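Local coordinates for acyl-CoA dehydrogenase domain protein Tcur3483 (PDB 6WY9), which binds flavin adenine dinucleotide and, as a member of the acyl-CoA dehydrogenase family, probably oxidises a CH-CH bond of its substrate, at residues A[108-112]-A[113-117]; A[153-156]-A[157-160]; A[241-244]-A[245-249]; A[292-295]-A[296-300]; A[384-387]-A[388-391]. All coordinates share one frame; numbering follows the deposited sequence.

In the fold
All five interactions are local, and they follow one another in series along the chain. Interaction 1 lies on helix 109-122, its centre about 9 Å from the chain's centre. Interaction 2 is in the loop between strands 142-145 and 161-164, its centre about 22 Å from that of interaction 1. Interaction 3 leaves edge strand 243-244 for helix 250-260. Interaction 4 opens the long helix 292-321 at the far end of the molecule, its centre about 52 Å from that of interaction 3. Interaction 5 starts helix 387-399. Interactions 2 and 5 meet, Thr153 packing on Val386 and Val389, and both hold the flavin dinucleotide: the cofactor lies where the middle and C-terminal parts come together.

Interaction 1: residues A[108-112]-A[113-117]; sequences PFVTV and NTVGP
The carbonyl oxygen of Val110 receives two backbone N-H groups from the following turn. Val115 N lies 3.0 Å from Val110 O and approaches almost straight on to the carbonyl, at a C=O...N angle of 168°. Thr114 N, 3.2 Å from Val110 O, adds a weak bond. The first spans five residues and the second four, so the helix widens here into a pi-type turn, and the step repeats where Gly116 N reaches Thr111 O at 3.2 Å. Just before it the coil is still of the ordinary kind, with Asn113 N held 2.7 Å from Phe109 O.

Beta-branched side chains line the widened turn. The methyl CG2 of Thr114 lies 3.6 Å from Val110 O, beside the shared acceptor. Val110 CG1 and Val115 CG2 are loosely in touch at 4.5 Å, and both valines turn apolar branches to Ile144 on strand 142-145. Asn113 swings its amide back over Val112: with CG beside its own backbone N (chi1 -77°), OD1 comes 3.4 Å from Val112 CG1. Pro117 has no N-H to give, so the helix kinks there; its CD rests against Val112 O at 3.4 Å, and that oxygen is instead hydrogen-bonded by Trp79 NE1. Thr111 OG1 bonds Phe142 N, tying the helix to the start of the same strand. What results is a pi-type widening of an alpha helix followed by a proline kink, in the N-terminal helical domain of an acyl-CoA dehydrogenase, packed against strand 142-145, whose Ile144 belongs to the FAD site.

Interaction 2: residues A[153-156]-A[157-160]; sequences TDLA and SLTT. With FDA (dihydroflavine-adenine dinucleotide), chain C.
The chain winds from Asp154 to Leu158 in two successive short turns of 3-10 character. Ser157 N bonds to Asp154 O at 3.0 Å and Leu158 N to Leu155 O at 2.9 Å, each donor standing well out of the carbonyl plane. Asp154 is itself the centre of an inverse gamma turn, closed by a weak bond from Leu155 N to Thr153 O.

A second link joins Asp154 to Ser157 through their side chains. With CG anti to the backbone N (chi1 -176°), the carboxylate reaches along the turn, and Ser157 OG donates to Asp154 OD2 over 2.8 Å, coming 52° out of the carboxylate plane. Serine's short side chain puts OG within bonding distance of the acid three residues back. OD1 pairs with Lys199 in a salt bridge, which probably offsets the charge of the buried acid.

This is the loop that follows strand 142-145 in the middle domain, and its Thr153 holds the flavin cofactor. Thr153 grips one oxygen of the adenine-side phosphate twice: FDA O2A is 2.9 Å from Thr153 N and 2.7 Å from Thr153 OG1, both donating. A threonine offers that hydroxyl while its CG2 packs against the adenine at N7A.

Leu155 and Leu158 cross obliquely, CD1 of Leu155 meeting CD2 of Leu158 at 3.8 Å, and Leu155 also packs on Trp251 and Ile254 of helix 250-260.

Interaction 3: residues A[241-244]-A[245-249]; sequences SEVV and GEING
Val243, Val244 and Gly245 carry this bend, with Ile247 closing over Val243. CG1 of Val243 meets CG1 of Ile247 at 3.9 Å, the two side chains running at about a right angle to each other. CB of Val243 leaves the backbone toward the loop, and CG1, anti to the backbone N (chi1 171°), makes the touch, whereas Ile247 brings the first carbon of its longer arm. Both lie on Phe169 of strand 168-176, so branched apolar residues suit them: one short and one long side chain share an aromatic neighbour.

Val244 directs its side chain away from the loop and packs on Ile207 of strand 203-209, to which the short, weakly bonded strand 243-244 runs antiparallel; its backbone is bonded to Ile205. Its CG1 lies 3.5 Å from Gly245 N. Val244 O is buried by the bend and has no partner in the model, whereas Val243 O accepts from Gln127 NE2.

Gly245 is where the chain leaves the strand. Its phi of 82° combines with a psi of -155°, and a side chain there would collide with the preceding carbonyl, Val244 O; glycine is the fitting residue.

Beyond it Glu246, on the exposed side, begins a type II turn closed by Gly249 N to Glu246 O at 2.9 Å. Asn248 takes the positive-phi place of that turn, for which asparagine is well suited, and its OD1 bonds Thr193 OG1. The chain thus leaves the outermost strand of the sheet through a glycine and a type II beta turn, then enters helix 250-260.

Interaction 4: residues A[292-295]-A[296-300]; sequences PWVR and RDLAR
The indole of Trp293 is met at its edge by the carboxylate of Asp297, one helical turn on. Asp297 OD2 lies in the plane of the ring, 3.7 Å from Trp293 CE3, where the positively polarised aromatic hydrogens favour an oxygen; the two planes stand 70° apart. Over one face of the ring, Val294 CG2 sits above the centre. Trp293 has CG wedged between its backbone N and carbonyl carbon (chi1 67°), a cramped rotamer that swings the ring against its valine neighbour. OD2 has its main polar partner elsewhere, a polar side chain of another protein chain in the assembly.

These residues form the first turns of helix 292-321. Pro292 suits the first turn, having no N-H that would need an acceptor. Regular i to i+4 bonds follow: Arg296 N to Pro292 O at 3.0 Å, Asp297 N to Trp293 O at 3.0 Å, and Leu298 N to Val294 O at 2.9 Å.

Val294 and Leu298 lie side by side, CG1 of the valine 3.8 Å from CD1 of the leucine, and Leu298 continues on to Ile350 of helix 326-350. Arg295 extends outward instead: its NE bonds Leu289 O, and it forms salt bridges with Glu290 and with an acidic side chain of another protein chain.

Interaction 5: residues A[384-387]-A[388-391]; sequences GGVN and EVLR. With FDA (dihydroflavine-adenine dinucleotide), chain C.
Val386 and Glu388 lean across one another at the start of helix 387-399, whose N-cap position Val386 occupies. Val386 CG1 comes 3.5 Å from Glu388 OE1, and the same methyl packs against the adenosine ribose of the cofactor. Val386 cannot cap with its side chain; its carbonyl opens the helix, accepting Leu390 N at 2.9 Å and, weakly, Val389 N. Glycine fits just before it, because at the backbone angles of Gly385 a CB would be jammed against the carbonyl O of Gly384 and lie close to Leu390 CD2.

Asn387 turns its side chain away from the helix that follows, yet Leu390 CD1 comes to 3.8 Å from Asn387 OD1. Both ends of the amide are bonded: OD1 accepts from Lys333, and ND2 donates to Glu338 and Thr337 on helix 326-350. Further along, Arg391, its chain extended, brings the edge of its guanidinium to Asn387 CB, with NH1 3.9 Å from that carbon. This group salt-bridges Glu338 and, through NE, an acidic side chain of another protein chain. Arg391 N bonds Asn387 O, continuing the helix.

Val389 faces the cofactor on the adenine side, its CG2 methyl packing at the amino-bearing edge of the base, 3.7 Å from FDA N6A. In Glu388, by contrast, CB and CG lie beside the adenine, and the bend at the second torsion (chi2 93°) turns the carboxylate onto the ribose. Polar side chains of another protein chain also bond OE1 and OE2. The ribose hydroxyl FDA O2B donates to Glu388 OE2 over 2.8 Å.

Interaction 1: residues A[108-112]-A[113-117]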
# COMPACT_ATOMS: atom_id res chain seq x y z
N PRO A 108 22.20 9.52 25.76
CA PRO A 108 21.28 10.61 26.16
C PRO A 108 20.99 11.57 25.02
O PRO A 108 21.36 12.75 25.05
CB PRO A 108 22.04 11.28 27.31
CG PRO A 108 23.47 11.10 26.92
CD PRO A 108 23.57 9.75 26.27
N PHE A 109 20.33 11.05 23.96
CA PHE A 109 20.06 11.85 22.76
C PHE A 109 19.34 13.14 23.14
O PHE A 109 19.76 14.25 22.79
CB PHE A 109 19.19 11.06 21.77
CG PHE A 109 19.90 9.95 21.02
CD1 PHE A 109 20.65 10.22 19.89
CD2 PHE A 109 19.76 8.63 21.41
CE1 PHE A 109 21.28 9.19 19.19
CE2 PHE A 109 20.37 7.60 20.72
CZ PHE A 109 21.13 7.88 19.61
N VAL A 110 18.20 13.00 23.81
CA VAL A 110 17.37 14.16 24.11
C VAL A 110 18.18 15.22 24.84
O VAL A 110 18.05 16.42 24.56
CB VAL A 110 16.12 13.74 24.91
CG1 VAL A 110 15.41 14.93 25.44
CG2 VAL A 110 15.19 12.97 24.02
N THR A 111 19.01 14.82 25.80
CA THR A 111 19.68 15.82 26.61
C THR A 111 20.84 16.46 25.85
O THR A 111 21.01 17.68 25.88
CB THR A 111 20.18 15.20 27.91
OG1 THR A 111 19.04 14.74 28.66
CG2 THR A 111 20.94 16.25 28.75
N VAL A 112 21.60 15.64 25.12
CA VAL A 112 22.81 16.10 24.47
C VAL A 112 22.53 16.70 23.10
O VAL A 112 23.14 17.70 22.73
CB VAL A 112 23.81 14.94 24.38
CG1 VAL A 112 24.91 15.24 23.35
CG2 VAL A 112 24.44 14.75 25.75
N ASN A 113 21.57 16.15 22.37
CA ASN A 113 21.32 16.57 21.00
C ASN A 113 20.08 17.39 20.81
O ASN A 113 19.82 17.86 19.70
CB ASN A 113 21.26 15.34 20.11
CG ASN A 113 22.61 14.80 19.85
OD1 ASN A 113 23.20 14.11 20.68
ND2 ASN A 113 23.16 15.15 18.69
N THR A 114 19.32 17.58 21.83
CA THR A 114 18.06 18.30 21.71
C THR A 114 17.98 19.50 22.64
O THR A 114 17.58 20.59 22.21
CB THR A 114 16.96 17.26 21.98
OG1 THR A 114 16.84 16.40 20.82
CG2 THR A 114 15.69 17.86 22.27
N VAL A 115 18.38 19.33 23.88
CA VAL A 115 18.27 20.41 24.85
C VAL A 115 19.51 21.30 24.83
O VAL A 115 19.42 22.53 24.82
CB VAL A 115 18.01 19.81 26.25
CG1 VAL A 115 18.12 20.87 27.34
CG2 VAL A 115 16.62 19.15 26.29
N GLY A 116 20.70 20.69 24.79
CA GLY A 116 21.90 21.47 24.78
C GLY A 116 21.94 22.45 23.62
O GLY A 116 22.24 23.64 23.79
N PRO A 117 21.63 21.96 22.41
CA PRO A 117 21.72 22.85 21.24
C PRO A 117 20.64 23.92 21.22
O PRO A 117 20.85 24.99 20.64
CB PRO A 117 21.59 21.89 20.05
CG PRO A 117 21.94 20.52 20.60
CD PRO A 117 21.42 20.56 22.02

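Interaction 2: residues A[153-156]-A[157-160]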
# COMPACT_ATOMS: atom_id res chain seq x y z
N THR A 153 -1.38 15.98 20.26
CA THR A 153 -1.10 16.58 18.96
C THR A 153 -1.28 18.10 19.02
O THR A 153 -0.47 18.86 18.48
CB THR A 153 -2.00 15.96 17.87
OG1 THR A 153 -1.89 14.53 17.90
CG2 THR A 153 -1.58 16.46 16.51
N ASP A 154 -2.36 18.57 19.68
CA ASP A 154 -2.64 19.99 19.84
C ASP A 154 -1.88 20.53 21.04
O ASP A 154 -2.45 20.92 22.09
CB ASP A 154 -4.15 20.22 19.97
CG ASP A 154 -4.52 21.69 20.03
OD1 ASP A 154 -3.66 22.56 19.84
OD2 ASP A 154 -5.71 21.96 20.27
N LEU A 155 -0.55 20.47 20.91
CA LEU A 155 0.31 20.81 22.04
C LEU A 155 0.12 22.27 22.44
O LEU A 155 0.19 22.60 23.63
CB LEU A 155 1.78 20.51 21.69
CG LEU A 155 2.84 20.97 22.72
CD1 LEU A 155 2.54 20.39 24.11
CD2 LEU A 155 4.30 20.66 22.28
N ALA A 156 -0.17 23.15 21.47
CA ALA A 156 -0.36 24.57 21.77
C ALA A 156 -1.60 24.84 22.63
O ALA A 156 -1.79 25.97 23.08
CB ALA A 156 -0.42 25.39 20.48
N SER A 157 -2.43 23.82 22.91
CA SER A 157 -3.52 23.95 23.86
C SER A 157 -3.15 23.55 25.28
O SER A 157 -4.05 23.38 26.10
CB SER A 157 -4.70 23.07 23.44
OG SER A 157 -5.42 23.71 22.42
N LEU A 158 -1.86 23.35 25.59
CA LEU A 158 -1.50 22.91 26.93
C LEU A 158 -1.97 23.92 27.98
O LEU A 158 -2.08 25.13 27.72
CB LEU A 158 0.03 22.69 27.00
CG LEU A 158 0.84 23.96 26.69
CD1 LEU A 158 0.97 24.91 27.93
CD2 LEU A 158 2.21 23.62 26.03
N THR A 159 -2.27 23.42 29.18
CA THR A 159 -2.83 24.22 30.26
C THR A 159 -2.01 24.20 31.54
O THR A 159 -2.38 24.90 32.48
CB THR A 159 -4.25 23.74 30.61
OG1 THR A 159 -4.20 22.35 30.96
CG2 THR A 159 -5.20 23.93 29.42
N THR A 160 -0.96 23.38 31.62
CA THR A 160 -0.07 23.49 32.78
C THR A 160 0.33 24.95 32.90
O THR A 160 0.81 25.56 31.94
CB THR A 160 1.17 22.59 32.62
OG1 THR A 160 0.80 21.21 32.68
CG2 THR A 160 2.21 22.88 33.74
PA FDA C . -3.65 12.33 20.17
O1A FDA C . -4.86 11.85 20.89
O2A FDA C . -3.38 13.84 20.05
O5B FDA C . -3.80 11.86 18.55
C5B FDA C . -3.96 10.47 18.53
C4B FDA C . -4.00 10.05 17.05
O4B FDA C . -5.05 10.92 16.41
C3B FDA C . -2.74 10.45 16.28
O3B FDA C . -1.77 9.46 16.30
C2B FDA C . -3.27 10.55 14.86
O2B FDA C . -3.61 9.24 14.25
C1B FDA C . -4.65 11.26 15.04
N9A FDA C . -4.62 12.71 14.84
C8A FDA C . -4.32 13.72 15.77
N7A FDA C . -4.46 14.94 15.25
C5A FDA C . -4.85 14.73 13.95
C6A FDA C . -5.11 15.64 12.91
N6A FDA C . -5.02 16.97 13.09
N1A FDA C . -5.48 15.19 11.69
C2A FDA C . -5.54 13.83 11.58
N3A FDA C . -5.31 12.84 12.47
C4A FDA C . -4.97 13.34 13.67
N1 FDA C . 5.77 13.55 25.17
C2 FDA C . 6.50 14.46 25.96
O2 FDA C . 6.02 15.58 26.24
N3 FDA C . 7.76 14.04 26.39
C4 FDA C . 8.32 12.78 26.10
O4 FDA C . 9.43 12.50 26.54
C4X FDA C . 7.51 11.91 25.29
N5 FDA C . 8.00 10.65 24.96
C5X FDA C . 7.09 9.67 24.64
C6 FDA C . 7.42 8.37 24.71
C7 FDA C . 6.44 7.39 24.39
C7M FDA C . 6.82 6.03 24.48
C8 FDA C . 5.20 7.72 24.00
C8M FDA C . 4.18 6.71 23.66
C9 FDA C . 4.87 9.06 23.89
C9A FDA C . 5.81 10.03 24.23
N10 FDA C . 5.50 11.39 24.13
C10 FDA C . 6.29 12.28 24.87
C1' FDA C . 4.10 11.78 23.80
C2' FDA C . 3.91 12.06 22.28
O2' FDA C . 4.50 13.22 21.93
C3' FDA C . 2.32 12.08 22.10
O3' FDA C . 1.78 10.79 22.26
C4' FDA C . 1.95 12.69 20.75
O4' FDA C . 2.25 14.04 20.81
C5' FDA C . 0.45 12.37 20.47
O5' FDA C . -0.31 12.99 21.47
P FDA C . -1.49 11.97 21.96
O1P FDA C . -0.79 10.78 22.41
O2P FDA C . -2.36 12.75 22.93
O3P FDA C . -2.38 11.50 20.65

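Interaction 3: residues A[241-244]-A[245-249]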
# COMPACT_ATOMS: atom_id res chain seq x y z
N SER A 241 14.53 33.26 36.64
CA SER A 241 15.68 33.09 35.75
C SER A 241 15.73 31.71 35.07
O SER A 241 16.52 31.52 34.13
CB SER A 241 16.97 33.29 36.54
OG SER A 241 16.94 32.45 37.67
N GLU A 242 14.94 30.74 35.52
CA GLU A 242 14.89 29.41 34.92
C GLU A 242 13.96 29.32 33.70
O GLU A 242 13.72 28.22 33.19
CB GLU A 242 14.47 28.38 35.97
CG GLU A 242 15.48 28.20 37.08
CD GLU A 242 16.79 27.62 36.57
OE1 GLU A 242 17.87 28.17 36.87
OE2 GLU A 242 16.72 26.61 35.85
N VAL A 243 13.44 30.45 33.21
CA VAL A 243 12.73 30.49 31.94
C VAL A 243 13.75 30.57 30.82
O VAL A 243 14.63 31.44 30.83
CB VAL A 243 11.78 31.70 31.88
CG1 VAL A 243 11.20 31.86 30.46
CG2 VAL A 243 10.68 31.57 32.93
N VAL A 244 13.65 29.69 29.84
CA VAL A 244 14.58 29.73 28.72
C VAL A 244 13.96 30.58 27.62
O VAL A 244 12.82 30.37 27.23
CB VAL A 244 14.89 28.31 28.20
CG1 VAL A 244 16.08 28.35 27.26
CG2 VAL A 244 15.14 27.37 29.36
N GLY A 245 14.73 31.52 27.08
CA GLY A 245 14.18 32.37 26.04
C GLY A 245 13.38 33.49 26.69
O GLY A 245 13.60 33.84 27.85
N GLU A 246 12.42 34.03 25.94
CA GLU A 246 11.54 35.08 26.44
C GLU A 246 10.24 34.50 26.97
O GLU A 246 9.74 33.49 26.46
CB GLU A 246 11.25 36.11 25.35
CG GLU A 246 12.33 37.16 25.24
CD GLU A 246 12.52 37.64 23.82
OE1 GLU A 246 11.64 37.36 22.98
OE2 GLU A 246 13.57 38.28 23.55
N ILE A 247 9.69 35.15 27.99
CA ILE A 247 8.41 34.73 28.54
C ILE A 247 7.35 34.89 27.46
O ILE A 247 7.30 35.89 26.74
CB ILE A 247 8.08 35.51 29.83
CG1 ILE A 247 9.05 35.09 30.94
CG2 ILE A 247 6.63 35.28 30.28
CD1 ILE A 247 9.05 36.03 32.15
N ASN A 248 6.51 33.86 27.32
CA ASN A 248 5.49 33.74 26.29
C ASN A 248 6.06 33.48 24.90
O ASN A 248 5.28 33.38 23.94
CB ASN A 248 4.58 34.96 26.24
CG ASN A 248 3.84 35.17 27.54
OD1 ASN A 248 3.46 34.20 28.19
ND2 ASN A 248 3.66 36.42 27.93
N GLY A 249 7.39 33.35 24.76
CA GLY A 249 8.04 33.05 23.50
C GLY A 249 8.48 31.60 23.39
O GLY A 249 9.36 31.26 22.59

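Interaction 4: residues A[292-295]-A[296-300]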
# COMPACT_ATOMS: atom_id res chain seq x y z
N PRO A 292 12.03 -17.44 -3.02
CA PRO A 292 11.78 -16.22 -3.80
C PRO A 292 11.09 -15.11 -3.00
O PRO A 292 11.45 -13.93 -3.14
CB PRO A 292 10.91 -16.75 -4.95
CG PRO A 292 11.45 -18.14 -5.17
CD PRO A 292 11.73 -18.67 -3.78
N TRP A 293 10.09 -15.45 -2.17
CA TRP A 293 9.36 -14.39 -1.48
C TRP A 293 10.26 -13.64 -0.53
O TRP A 293 10.12 -12.42 -0.37
CB TRP A 293 8.13 -14.93 -0.75
CG TRP A 293 8.38 -15.86 0.47
CD1 TRP A 293 8.32 -17.24 0.49
CD2 TRP A 293 8.59 -15.46 1.83
NE1 TRP A 293 8.53 -17.71 1.79
CE2 TRP A 293 8.69 -16.63 2.62
CE3 TRP A 293 8.73 -14.21 2.46
CZ2 TRP A 293 8.93 -16.58 4.01
CZ3 TRP A 293 8.97 -14.17 3.85
CH2 TRP A 293 9.05 -15.33 4.60
N VAL A 294 11.22 -14.34 0.09
CA VAL A 294 12.16 -13.69 1.01
C VAL A 294 13.05 -12.71 0.24
O VAL A 294 13.30 -11.57 0.68
CB VAL A 294 13.00 -14.78 1.72
CG1 VAL A 294 14.24 -14.16 2.43
CG2 VAL A 294 12.11 -15.65 2.71
N ARG A 295 13.62 -13.18 -0.88
CA ARG A 295 14.48 -12.33 -1.69
C ARG A 295 13.74 -11.05 -2.11
O ARG A 295 14.29 -9.95 -2.03
CB ARG A 295 15.00 -13.10 -2.91
CG ARG A 295 16.04 -14.10 -2.55
CD ARG A 295 16.62 -14.76 -3.79
NE ARG A 295 17.60 -15.79 -3.45
CZ ARG A 295 18.54 -16.22 -4.28
NH1 ARG A 295 18.64 -15.70 -5.49
NH2 ARG A 295 19.37 -17.14 -3.88
N ARG A 296 12.49 -11.20 -2.56
CA ARG A 296 11.71 -10.04 -3.00
C ARG A 296 11.46 -9.07 -1.85
O ARG A 296 11.52 -7.84 -2.04
CB ARG A 296 10.38 -10.49 -3.61
CG ARG A 296 9.38 -9.28 -3.82
CD ARG A 296 7.96 -9.71 -4.14
NE ARG A 296 7.11 -8.54 -4.21
CZ ARG A 296 6.53 -8.13 -5.33
NH1 ARG A 296 6.66 -8.85 -6.43
NH2 ARG A 296 5.77 -7.04 -5.33
N ASP A 297 11.14 -9.58 -0.65
CA ASP A 297 10.90 -8.72 0.50
C ASP A 297 12.18 -8.01 0.96
O ASP A 297 12.14 -6.87 1.45
CB ASP A 297 10.32 -9.53 1.68
CG ASP A 297 8.83 -9.86 1.51
OD1 ASP A 297 8.23 -9.42 0.51
OD2 ASP A 297 8.24 -10.56 2.39
N LEU A 298 13.32 -8.71 0.92
CA LEU A 298 14.59 -8.07 1.22
C LEU A 298 14.93 -6.99 0.18
O LEU A 298 15.45 -5.93 0.56
CB LEU A 298 15.72 -9.10 1.28
CG LEU A 298 15.62 -10.03 2.48
CD1 LEU A 298 16.65 -11.19 2.23
CD2 LEU A 298 15.91 -9.24 3.77
N ALA A 299 14.57 -7.21 -1.09
CA ALA A 299 14.80 -6.20 -2.14
C ALA A 299 13.97 -4.95 -1.89
O ALA A 299 14.48 -3.83 -1.98
CB ALA A 299 14.49 -6.77 -3.54
N ARG A 300 12.67 -5.14 -1.58
CA ARG A 300 11.78 -4.01 -1.37
C ARG A 300 12.18 -3.22 -0.14
O ARG A 300 12.24 -1.98 -0.18
CB ARG A 300 10.31 -4.46 -1.25
CG ARG A 300 9.28 -3.34 -1.44
CD ARG A 300 7.79 -3.84 -1.22
NE ARG A 300 7.69 -4.46 0.10
CZ ARG A 300 7.59 -3.78 1.24
NH1 ARG A 300 7.54 -2.43 1.21
NH2 ARG A 300 7.55 -4.41 2.41

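Interaction 5: residues A[384-387]-A[388-391]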
# COMPACT_ATOMS: atom_id res chain seq x y z
N GLY A 384 7.19 12.83 18.32
CA GLY A 384 8.01 13.78 17.56
C GLY A 384 7.31 14.40 16.36
O GLY A 384 7.95 14.60 15.31
N GLY A 385 6.03 14.73 16.49
CA GLY A 385 5.22 15.12 15.35
C GLY A 385 4.34 13.99 14.81
O GLY A 385 4.82 12.90 14.51
N VAL A 386 3.06 14.27 14.65
CA VAL A 386 2.05 13.27 14.30
C VAL A 386 1.99 13.18 12.77
O VAL A 386 1.82 14.20 12.10
CB VAL A 386 0.72 13.72 14.91
CG1 VAL A 386 -0.50 12.86 14.48
CG2 VAL A 386 0.88 13.81 16.44
N ASN A 387 2.16 11.97 12.20
CA ASN A 387 2.41 11.92 10.76
C ASN A 387 1.25 12.55 9.96
O ASN A 387 1.50 13.11 8.88
CB ASN A 387 2.70 10.48 10.30
CG ASN A 387 4.12 10.03 10.68
OD1 ASN A 387 4.87 10.77 11.37
ND2 ASN A 387 4.50 8.84 10.23
N GLU A 388 0.00 12.46 10.44
CA GLU A 388 -1.09 13.17 9.74
C GLU A 388 -0.83 14.67 9.64
O GLU A 388 -1.11 15.30 8.61
CB GLU A 388 -2.44 12.95 10.46
CG GLU A 388 -3.02 11.50 10.18
CD GLU A 388 -2.61 10.48 11.28
OE1 GLU A 388 -1.54 10.69 11.91
OE2 GLU A 388 -3.37 9.50 11.51
N VAL A 389 -0.41 15.27 10.73
CA VAL A 389 -0.16 16.70 10.76
C VAL A 389 1.06 17.02 9.90
O VAL A 389 1.12 18.06 9.22
CB VAL A 389 -0.01 17.16 12.21
CG1 VAL A 389 0.48 18.62 12.31
CG2 VAL A 389 -1.37 16.97 12.91
N LEU A 390 2.06 16.13 9.92
CA LEU A 390 3.22 16.34 9.06
C LEU A 390 2.81 16.33 7.58
O LEU A 390 3.28 17.15 6.79
CB LEU A 390 4.27 15.27 9.37
CG LEU A 390 4.83 15.43 10.80
CD1 LEU A 390 5.96 14.41 11.01
CD2 LEU A 390 5.33 16.81 11.10
N ARG A 391 1.90 15.42 7.19
CA ARG A 391 1.39 15.43 5.81
C ARG A 391 0.61 16.71 5.49
O ARG A 391 0.75 17.26 4.39
CB ARG A 391 0.52 14.17 5.55
CG ARG A 391 1.34 12.86 5.42
CD ARG A 391 0.43 11.66 4.96
NE ARG A 391 1.25 10.56 4.46
CZ ARG A 391 1.90 9.69 5.24
NH1 ARG A 391 1.83 9.78 6.57
NH2 ARG A 391 2.64 8.75 4.68
PA FDA C . -3.65 12.33 20.17
O1A FDA C . -4.86 11.85 20.89
O2A FDA C . -3.38 13.84 20.05
O5B FDA C . -3.80 11.86 18.55
C5B FDA C . -3.96 10.47 18.53
C4B FDA C . -4.00 10.05 17.05
O4B FDA C . -5.05 10.92 16.41
C3B FDA C . -2.74 10.45 16.28
O3B FDA C . -1.77 9.46 16.30
C2B FDA C . -3.27 10.55 14.86
O2B FDA C . -3.61 9.24 14.25
C1B FDA C . -4.65 11.26 15.04
N9A FDA C . -4.62 12.71 14.84
C8A FDA C . -4.32 13.72 15.77
N7A FDA C . -4.46 14.94 15.25
C5A FDA C . -4.85 14.73 13.95
C6A FDA C . -5.11 15.64 12.91
N6A FDA C . -5.02 16.97 13.09
N1A FDA C . -5.48 15.19 11.69
C2A FDA C . -5.54 13.83 11.58
N3A FDA C . -5.31 12.84 12.47
C4A FDA C . -4.97 13.34 13.67
N1 FDA C . 5.77 13.55 25.17
C2 FDA C . 6.50 14.46 25.96
O2 FDA C . 6.02 15.58 26.24
N3 FDA C . 7.76 14.04 26.39
C4 FDA C . 8.32 12.78 26.10
O4 FDA C . 9.43 12.50 26.54
C4X FDA C . 7.51 11.91 25.29
N5 FDA C . 8.00 10.65 24.96
C5X FDA C . 7.09 9.67 24.64
C6 FDA C . 7.42 8.37 24.71
C7 FDA C . 6.44 7.39 24.39
C7M FDA C . 6.82 6.03 24.48
C8 FDA C . 5.20 7.72 24.00
C8M FDA C . 4.18 6.71 23.66
C9 FDA C . 4.87 9.06 23.89
C9A FDA C . 5.81 10.03 24.23
N10 FDA C . 5.50 11.39 24.13
C10 FDA C . 6.29 12.28 24.87
C1' FDA C . 4.10 11.78 23.80
C2' FDA C . 3.91 12.06 22.28
O2' FDA C . 4.50 13.22 21.93
C3' FDA C . 2.32 12.08 22.10
O3' FDA C . 1.78 10.79 22.26
C4' FDA C . 1.95 12.69 20.75
O4' FDA C . 2.25 14.04 20.81
C5' FDA C . 0.45 12.37 20.47
O5' FDA C . -0.31 12.99 21.47
P FDA C . -1.49 11.97 21.96
O1P FDA C . -0.79 10.78 22.41
O2P FDA C . -2.36 12.75 22.93
O3P FDA C . -2.38 11.50 20.65